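Local coordinates for S-layer domain-containing protein (Ruminiclostridium thermocellum ATCC 27405, PDB 4QVS), which is of unknown function but carries a concanavalin A-like lectin/glucanase domain, so it may recognise carbohydrate at the bacterial surface, at residues A[7-15]-A[40-49]. Numbering follows the deposited sequence.
With NA (sodium ion), chain C.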
# COMPACT_ATOMS: atom_id res chain seq x y z
N ALA A 7 9.53 -26.20 -7.00
CA ALA A 7 10.89 -25.78 -7.22
C ALA A 7 11.38 -24.70 -6.25
O ALA A 7 10.58 -23.98 -5.61
CB ALA A 7 11.00 -25.27 -8.64
N TRP A 8 12.70 -24.57 -6.20
CA TRP A 8 13.38 -23.58 -5.40
C TRP A 8 14.71 -23.16 -6.01
O TRP A 8 15.68 -23.90 -5.97
CB TRP A 8 13.60 -24.13 -3.98
CG TRP A 8 14.23 -23.18 -3.05
CD1 TRP A 8 14.44 -21.86 -3.24
CD2 TRP A 8 14.60 -23.45 -1.66
NE1 TRP A 8 14.99 -21.29 -2.07
CE2 TRP A 8 15.09 -22.25 -1.11
CE3 TRP A 8 14.60 -24.60 -0.87
CZ2 TRP A 8 15.55 -22.16 0.24
CZ3 TRP A 8 15.07 -24.52 0.47
CH2 TRP A 8 15.54 -23.31 0.99
N TYR A 9 14.76 -21.93 -6.54
CA TYR A 9 15.97 -21.35 -7.10
C TYR A 9 16.60 -20.41 -6.05
O TYR A 9 16.03 -19.37 -5.71
CB TYR A 9 15.68 -20.65 -8.41
CG TYR A 9 15.22 -21.65 -9.46
CD1 TYR A 9 16.15 -22.50 -10.10
CD2 TYR A 9 13.89 -21.84 -9.72
CE1 TYR A 9 15.75 -23.49 -10.99
CE2 TYR A 9 13.49 -22.80 -10.66
CZ TYR A 9 14.42 -23.62 -11.28
OH TYR A 9 13.98 -24.56 -12.18
N MSE A 10 17.76 -20.81 -5.57
CA MSE A 10 18.48 -20.06 -4.54
C MSE A 10 19.45 -19.15 -5.22
O MSE A 10 20.00 -18.26 -4.59
CB MSE A 10 19.24 -21.02 -3.64
CG MSE A 10 18.30 -21.92 -2.86
SE MSE A 10 19.47 -22.99 -1.68
CE MSE A 10 19.72 -21.50 -0.41
N PHE A 11 19.74 -19.40 -6.50
CA PHE A 11 20.63 -18.55 -7.27
C PHE A 11 21.96 -18.21 -6.58
O PHE A 11 22.44 -17.07 -6.69
CB PHE A 11 19.92 -17.23 -7.64
CG PHE A 11 18.68 -17.40 -8.46
CD1 PHE A 11 18.75 -17.95 -9.76
CD2 PHE A 11 17.46 -16.94 -8.02
CE1 PHE A 11 17.62 -18.06 -10.53
CE2 PHE A 11 16.31 -17.06 -8.81
CZ PHE A 11 16.40 -17.65 -10.08
N ASP A 12 22.57 -19.20 -5.89
CA ASP A 12 23.84 -18.98 -5.19
C ASP A 12 25.08 -19.27 -6.00
O ASP A 12 26.10 -18.61 -5.82
CB ASP A 12 23.88 -19.80 -3.90
CG ASP A 12 22.90 -19.29 -2.85
OD1 ASP A 12 22.52 -18.09 -2.92
OD2 ASP A 12 22.49 -20.07 -1.99
N GLU A 13 25.02 -20.21 -6.93
CA GLU A 13 26.20 -20.60 -7.66
C GLU A 13 25.83 -21.40 -8.89
O GLU A 13 25.03 -22.33 -8.80
CB GLU A 13 27.03 -21.49 -6.74
CG GLU A 13 28.44 -21.76 -7.24
CD GLU A 13 29.22 -22.55 -6.22
OE1 GLU A 13 28.74 -23.64 -5.84
OE2 GLU A 13 30.31 -22.10 -5.79
N ALA A 14 26.42 -21.05 -10.02
CA ALA A 14 26.15 -21.71 -11.29
C ALA A 14 26.50 -23.17 -11.20
O ALA A 14 27.41 -23.57 -10.46
CB ALA A 14 26.95 -21.06 -12.42
N VAL A 15 25.77 -24.00 -11.93
CA VAL A 15 26.13 -25.40 -11.93
C VAL A 15 27.46 -25.61 -12.66
O VAL A 15 27.81 -24.90 -13.61
CB VAL A 15 25.07 -26.30 -12.55
CG1 VAL A 15 23.78 -26.24 -11.75
CG2 VAL A 15 24.87 -25.95 -14.01
N VAL A 40 25.57 -13.62 -10.73
CA VAL A 40 24.96 -13.54 -9.40
C VAL A 40 25.91 -12.78 -8.48
O VAL A 40 27.12 -12.83 -8.67
CB VAL A 40 24.54 -14.90 -8.79
CG1 VAL A 40 23.43 -15.52 -9.62
CG2 VAL A 40 25.72 -15.86 -8.64
N VAL A 41 25.38 -12.09 -7.49
CA VAL A 41 26.24 -11.27 -6.61
C VAL A 41 25.73 -11.31 -5.17
O VAL A 41 24.59 -11.75 -4.95
CB VAL A 41 26.28 -9.81 -7.12
CG1 VAL A 41 26.87 -9.71 -8.54
CG2 VAL A 41 24.89 -9.20 -7.10
N PRO A 42 26.57 -10.87 -4.17
CA PRO A 42 26.08 -10.93 -2.80
C PRO A 42 24.69 -10.32 -2.71
O PRO A 42 24.49 -9.24 -3.25
CB PRO A 42 27.10 -10.06 -2.02
CG PRO A 42 28.39 -10.28 -2.77
CD PRO A 42 28.03 -10.66 -4.21
N GLY A 43 23.75 -11.02 -2.09
CA GLY A 43 22.41 -10.46 -1.91
C GLY A 43 21.78 -10.81 -0.58
O GLY A 43 22.43 -10.74 0.48
N LEU A 44 20.51 -11.21 -0.61
CA LEU A 44 19.79 -11.54 0.63
C LEU A 44 20.28 -12.84 1.29
O LEU A 44 20.68 -12.81 2.45
CB LEU A 44 18.29 -11.62 0.39
CG LEU A 44 17.44 -11.75 1.66
CD1 LEU A 44 17.26 -10.40 2.34
CD2 LEU A 44 16.10 -12.34 1.32
N ASN A 45 20.22 -13.96 0.56
CA ASN A 45 20.67 -15.26 1.09
C ASN A 45 21.75 -15.83 0.22
O ASN A 45 21.47 -16.54 -0.73
CB ASN A 45 19.53 -16.29 1.28
CG ASN A 45 18.92 -16.23 2.69
OD1 ASN A 45 19.03 -15.23 3.40
ND2 ASN A 45 18.29 -17.33 3.10
N GLY A 46 22.99 -15.51 0.59
CA GLY A 46 24.17 -15.91 -0.14
C GLY A 46 24.25 -14.98 -1.33
O GLY A 46 24.55 -13.79 -1.19
N ASN A 47 23.99 -15.52 -2.50
CA ASN A 47 23.95 -14.71 -3.70
C ASN A 47 22.54 -14.63 -4.22
O ASN A 47 21.66 -15.43 -3.83
CB ASN A 47 24.92 -15.23 -4.75
CG ASN A 47 26.36 -14.87 -4.43
OD1 ASN A 47 26.68 -13.73 -4.12
ND2 ASN A 47 27.25 -15.85 -4.55
N SER A 48 22.37 -13.62 -5.07
CA SER A 48 21.10 -13.23 -5.67
C SER A 48 21.31 -12.76 -7.13
O SER A 48 22.37 -12.24 -7.50
CB SER A 48 20.51 -12.05 -4.86
OG SER A 48 20.50 -12.30 -3.45
N VAL A 49 20.29 -12.95 -7.96
CA VAL A 49 20.32 -12.43 -9.34
C VAL A 49 20.21 -10.91 -9.33
O VAL A 49 19.38 -10.38 -8.60
CB VAL A 49 19.13 -13.00 -10.15
CG1 VAL A 49 18.84 -12.18 -11.40
CG2 VAL A 49 19.38 -14.45 -10.49
NA NA C . 20.37 -16.83 -2.83
O HOH W 1 19.43 -18.16 -1.62
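Phe11 lays one face of its ring against Val49, whose CG2 stands over that face, 3.8 Å from the ring centroid, a CH-pi contact displaced toward the CG–CD1 side. Tyr9 CB lies over the opposite face, toward the rim, and Ala32 of strand 32-35 also touches the Phe11 side chain. Just after it the chain turns Asp12 toward the sodium ion: with CG anti to its own carbonyl carbon (chi1 -69°), the carboxylate folds back toward 40-49 although its CB sets off the other way. OD1 does two jobs there. Asp12 OD1 binds the sodium at 2.5 Å. It also accepts a hydrogen bond from the backbone N of Asn47, a donor that comes from above the carboxylate plane, 43° out of it. Strands 40-42 and 47-52 form an antiparallel beta-hairpin that helps build the cation site: the turn gives Asn45 O and the following strand gives Asn47 O, joined by Met10 O and a water molecule. Asp202 of the second subunit completes the shell with both carboxylate oxygens, so the sodium sits in the dimer interface, where strand 7-9 pairs antiparallel with a strand of that subunit. The ion lets carbonyl and carboxylate oxygens crowd together; Asn47 O lies 2.9 Å from Asp12 OD1. Farther along, Asn47 ND2 donates a nearly straight bond (3.2 Å, 167°) to a lone pair of Asp12 O, lying in that carbonyl's plane, so Asn47 grips Asp12 by backbone and side chain at once. Val40 packs against the same backbone, CG1 against Phe11 O at 3.5 Å and CG2 toward Asp12 O.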